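Local coordinates for aminoacyltransferase FemA (PDB 1LRZ), which catalyses the addition of glycines 2 and 3 to the pentaglycine bridge of staphylococcal peptidoglycan, using glycyl-tRNA as donor, at residues D108-Y113 / I391-D396. Sequence-based numbering, arbitrary orientation.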
ATOM      1  N   ASP A 108      13.537  11.000  -8.355  1.00 18.68           N
ATOM      2  CA  ASP A 108      13.279  10.472  -7.018  1.00 17.08           C
ATOM      3  C   ASP A 108      13.257   8.942  -7.126  1.00 17.39           C
ATOM      4  O   ASP A 108      12.217   8.294  -6.989  1.00 13.84           O
ATOM      5  CB  ASP A 108      11.961  11.047  -6.438  1.00 12.82           C
ATOM      6  CG  ASP A 108      10.737  10.789  -7.313  1.00 16.39           C
ATOM      7  OD1 ASP A 108       9.619  11.065  -6.838  1.00 17.12           O
ATOM      8  OD2 ASP A 108      10.864  10.322  -8.459  1.00 16.93           O
ATOM      9  N   PRO A 109      14.435   8.346  -7.390  1.00 19.19           N
ATOM     10  CA  PRO A 109      14.593   6.898  -7.538  1.00 19.21           C
ATOM     11  C   PRO A 109      14.111   6.085  -6.347  1.00 17.22           C
ATOM     12  O   PRO A 109      14.308   6.459  -5.187  1.00 16.87           O
ATOM     13  CB  PRO A 109      16.093   6.732  -7.805  1.00 18.73           C
ATOM     14  CG  PRO A 109      16.688   7.857  -7.063  1.00 22.99           C
ATOM     15  CD  PRO A 109      15.749   9.013  -7.351  1.00 18.29           C
ATOM     16  N   TYR A 110      13.460   4.975  -6.671  1.00 17.09           N
ATOM     17  CA  TYR A 110      12.913   4.028  -5.700  1.00 16.70           C
ATOM     18  C   TYR A 110      14.133   3.192  -5.311  1.00 16.31           C
ATOM     19  O   TYR A 110      14.255   2.025  -5.683  1.00 15.01           O
ATOM     20  CB  TYR A 110      11.860   3.166  -6.407  1.00 13.08           C
ATOM     21  CG  TYR A 110      10.897   2.426  -5.496  1.00 15.04           C
ATOM     22  CD1 TYR A 110      10.069   1.428  -6.010  1.00 10.69           C
ATOM     23  CD2 TYR A 110      10.794   2.735  -4.135  1.00 13.07           C
ATOM     24  CE1 TYR A 110       9.154   0.756  -5.211  1.00 14.83           C
ATOM     25  CE2 TYR A 110       9.876   2.054  -3.311  1.00 16.48           C
ATOM     26  CZ  TYR A 110       9.058   1.072  -3.862  1.00 17.13           C
ATOM     27  OH  TYR A 110       8.129   0.419  -3.094  1.00 16.65           O
ATOM     28  N   LEU A 111      15.037   3.824  -4.566  1.00 14.76           N
ATOM     29  CA  LEU A 111      16.306   3.225  -4.162  1.00 15.63           C
ATOM     30  C   LEU A 111      16.521   3.323  -2.654  1.00 12.20           C
ATOM     31  O   LEU A 111      16.650   4.422  -2.122  1.00 15.92           O
ATOM     32  CB  LEU A 111      17.443   3.976  -4.880  1.00 14.36           C
ATOM     33  CG  LEU A 111      18.892   3.548  -4.635  1.00 15.87           C
ATOM     34  CD1 LEU A 111      19.064   2.119  -5.108  1.00 11.74           C
ATOM     35  CD2 LEU A 111      19.854   4.481  -5.386  1.00 14.13           C
ATOM     36  N   PRO A 112      16.585   2.181  -1.954  1.00 14.56           N
ATOM     37  CA  PRO A 112      16.788   2.210  -0.503  1.00 14.47           C
ATOM     38  C   PRO A 112      18.094   2.887  -0.122  1.00 15.77           C
ATOM     39  O   PRO A 112      19.092   2.796  -0.841  1.00 15.19           O
ATOM     40  CB  PRO A 112      16.795   0.730  -0.110  1.00 12.23           C
ATOM     41  CG  PRO A 112      15.984   0.074  -1.182  1.00 15.33           C
ATOM     42  CD  PRO A 112      16.450   0.795  -2.435  1.00 13.37           C
ATOM     43  N   TYR A 113      18.066   3.542   1.035  1.00 15.57           N
ATOM     44  CA  TYR A 113      19.211   4.237   1.594  1.00 16.71           C
ATOM     45  C   TYR A 113      19.561   3.558   2.923  1.00 16.45           C
ATOM     46  O   TYR A 113      20.664   3.037   3.093  1.00 17.09           O
ATOM     47  CB  TYR A 113      18.854   5.713   1.817  1.00 14.87           C
ATOM     48  CG  TYR A 113      19.800   6.471   2.724  1.00 18.21           C
ATOM     49  CD1 TYR A 113      21.194   6.335   2.600  1.00 17.88           C
ATOM     50  CD2 TYR A 113      19.307   7.346   3.689  1.00 18.61           C
ATOM     51  CE1 TYR A 113      22.067   7.047   3.414  1.00 17.80           C
ATOM     52  CE2 TYR A 113      20.172   8.072   4.514  1.00 19.28           C
ATOM     53  CZ  TYR A 113      21.548   7.920   4.370  1.00 19.43           C
ATOM     54  OH  TYR A 113      22.397   8.649   5.167  1.00 19.74           O
ATOM     55  N   ILE A 391      11.837   1.332   5.573  1.00 13.51           N
ATOM     56  CA  ILE A 391      12.844   1.503   4.539  1.00 16.47           C
ATOM     57  C   ILE A 391      12.891   2.995   4.218  1.00 16.43           C
ATOM     58  O   ILE A 391      11.864   3.603   3.908  1.00 15.27           O
ATOM     59  CB  ILE A 391      12.532   0.716   3.244  1.00 18.43           C
ATOM     60  CG1 ILE A 391      12.497  -0.788   3.552  1.00 17.69           C
ATOM     61  CG2 ILE A 391      13.627   1.017   2.168  1.00 11.85           C
ATOM     62  CD1 ILE A 391      12.142  -1.662   2.339  1.00 19.55           C
ATOM     63  N   GLU A 392      14.074   3.585   4.354  1.00 14.79           N
ATOM     64  CA  GLU A 392      14.265   4.999   4.043  1.00 14.41           C
ATOM     65  C   GLU A 392      14.951   5.052   2.689  1.00 14.75           C
ATOM     66  O   GLU A 392      15.981   4.390   2.490  1.00 16.62           O
ATOM     67  CB  GLU A 392      15.151   5.679   5.092  1.00 13.74           C
ATOM     68  CG  GLU A 392      15.487   7.141   4.742  1.00 16.86           C
ATOM     69  CD  GLU A 392      16.389   7.803   5.779  1.00 22.00           C
ATOM     70  OE1 GLU A 392      16.747   8.998   5.601  1.00 18.63           O
ATOM     71  OE2 GLU A 392      16.739   7.131   6.779  1.00 18.96           O
ATOM     72  N   TYR A 393      14.390   5.829   1.765  1.00 13.51           N
ATOM     73  CA  TYR A 393      14.953   5.942   0.428  1.00 15.16           C
ATOM     74  C   TYR A 393      15.902   7.138   0.295  1.00 16.87           C
ATOM     75  O   TYR A 393      15.914   8.029   1.142  1.00 14.74           O
ATOM     76  CB  TYR A 393      13.827   6.022  -0.607  1.00 15.57           C
ATOM     77  CG  TYR A 393      12.903   4.827  -0.546  1.00 16.81           C
ATOM     78  CD1 TYR A 393      11.690   4.899   0.138  1.00 18.26           C
ATOM     79  CD2 TYR A 393      13.279   3.599  -1.097  1.00 15.06           C
ATOM     80  CE1 TYR A 393      10.866   3.792   0.282  1.00 20.99           C
ATOM     81  CE2 TYR A 393      12.464   2.469  -0.957  1.00 18.89           C
ATOM     82  CZ  TYR A 393      11.254   2.574  -0.264  1.00 19.33           C
ATOM     83  OH  TYR A 393      10.423   1.484  -0.131  1.00 17.47           O
ATOM     84  N   VAL A 394      16.700   7.154  -0.768  1.00 15.83           N
ATOM     85  CA  VAL A 394      17.667   8.229  -0.967  1.00 15.36           C
ATOM     86  C   VAL A 394      17.062   9.622  -1.067  1.00 17.30           C
ATOM     87  O   VAL A 394      17.684  10.594  -0.643  1.00 18.92           O
ATOM     88  CB  VAL A 394      18.544   7.977  -2.214  1.00 14.96           C
ATOM     89  CG1 VAL A 394      19.448   6.761  -1.961  1.00 19.20           C
ATOM     90  CG2 VAL A 394      17.670   7.742  -3.439  1.00 15.56           C
ATOM     91  N   GLY A 395      15.855   9.728  -1.614  1.00 17.59           N
ATOM     92  CA  GLY A 395      15.233  11.038  -1.722  1.00 17.71           C
ATOM     93  C   GLY A 395      15.215  11.637  -3.120  1.00 20.03           C
ATOM     94  O   GLY A 395      15.254  10.919  -4.130  1.00 20.16           O
ATOM     95  N   ASP A 396      15.181  12.966  -3.168  1.00 18.48           N
ATOM     96  CA  ASP A 396      15.092  13.721  -4.416  1.00 19.54           C
ATOM     97  C   ASP A 396      16.349  14.443  -4.872  1.00 20.42           C
ATOM     98  O   ASP A 396      17.093  14.991  -4.062  1.00 21.19           O
ATOM     99  CB  ASP A 396      13.976  14.747  -4.295  1.00 19.07           C
ATOM    100  CG  ASP A 396      12.660  14.117  -3.928  1.00 23.55           C
ATOM    101  OD1 ASP A 396      12.514  13.676  -2.762  1.00 22.34           O
ATOM    102  OD2 ASP A 396      11.779  14.057  -4.813  1.00 20.46           O
TER
HETATM  103  O   HOH W   1       9.510  13.080  -5.109  1.00 19.39           O
HETATM  104  O   HOH W   2      14.001   8.517  -3.553  1.00 13.42           O
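V394 N donates to L111 O at 3.0 Å, and Y113 N donates to E392 O at 2.7 Å. These two backbone bonds flank P112 and Y393, which form an antiparallel, non-hydrogen-bonded pair. At such a pair neither residue bonds the other through its backbone, so the missing N-H of P112 costs this pair no bond.

The side chains of Y110 and Y393 run side by side in the same direction, with their ring planes oblique at 48°. CD2 of Y110 sits over one face of the Y393 ring, and Y110 CE2 comes within 3.3 Å of Y393 OH. An edge of the Y393 ring meets the backbone where L111 joins P112. Y110 is the centre of an inverse gamma turn, and its CG stands anti to the backbone N (chi1 -162°), which swings the ring alongside Y393. Its hydroxyl is held by E324 and R360.

V394 splits its two methyls. CG2 touches P109 CG at 3.8 Å, while CG1 meets Y113 CB. F131 and F132 of helix 130-137 add to this apolar cluster. E392 OE1 lies at the edge of the Y113 ring, in its plane, and the carboxylate is turned 84° from the ring. Q114 and R156 bind its two oxygens.

Beyond the strands, water takes over. One molecule donates to both P109 O and G395 O. Another bridges D108 OD1 and D396 OD2, two carboxylate oxygens 4.2 Å apart, and may ease their repulsion. Y71 and R74 fix D108, and H106 and H146 fix D396.

Here both segments run from one mixed sheet of FemA to the other. Strands 112-116 and 389-393 are antiparallel neighbours in one sheet, whereas strands 102-107 and 397-400 pair in the other. An antiparallel strand pair thus continues through a water-bridged loop pair, joining the two mixed sheets of the FemABX-family fold.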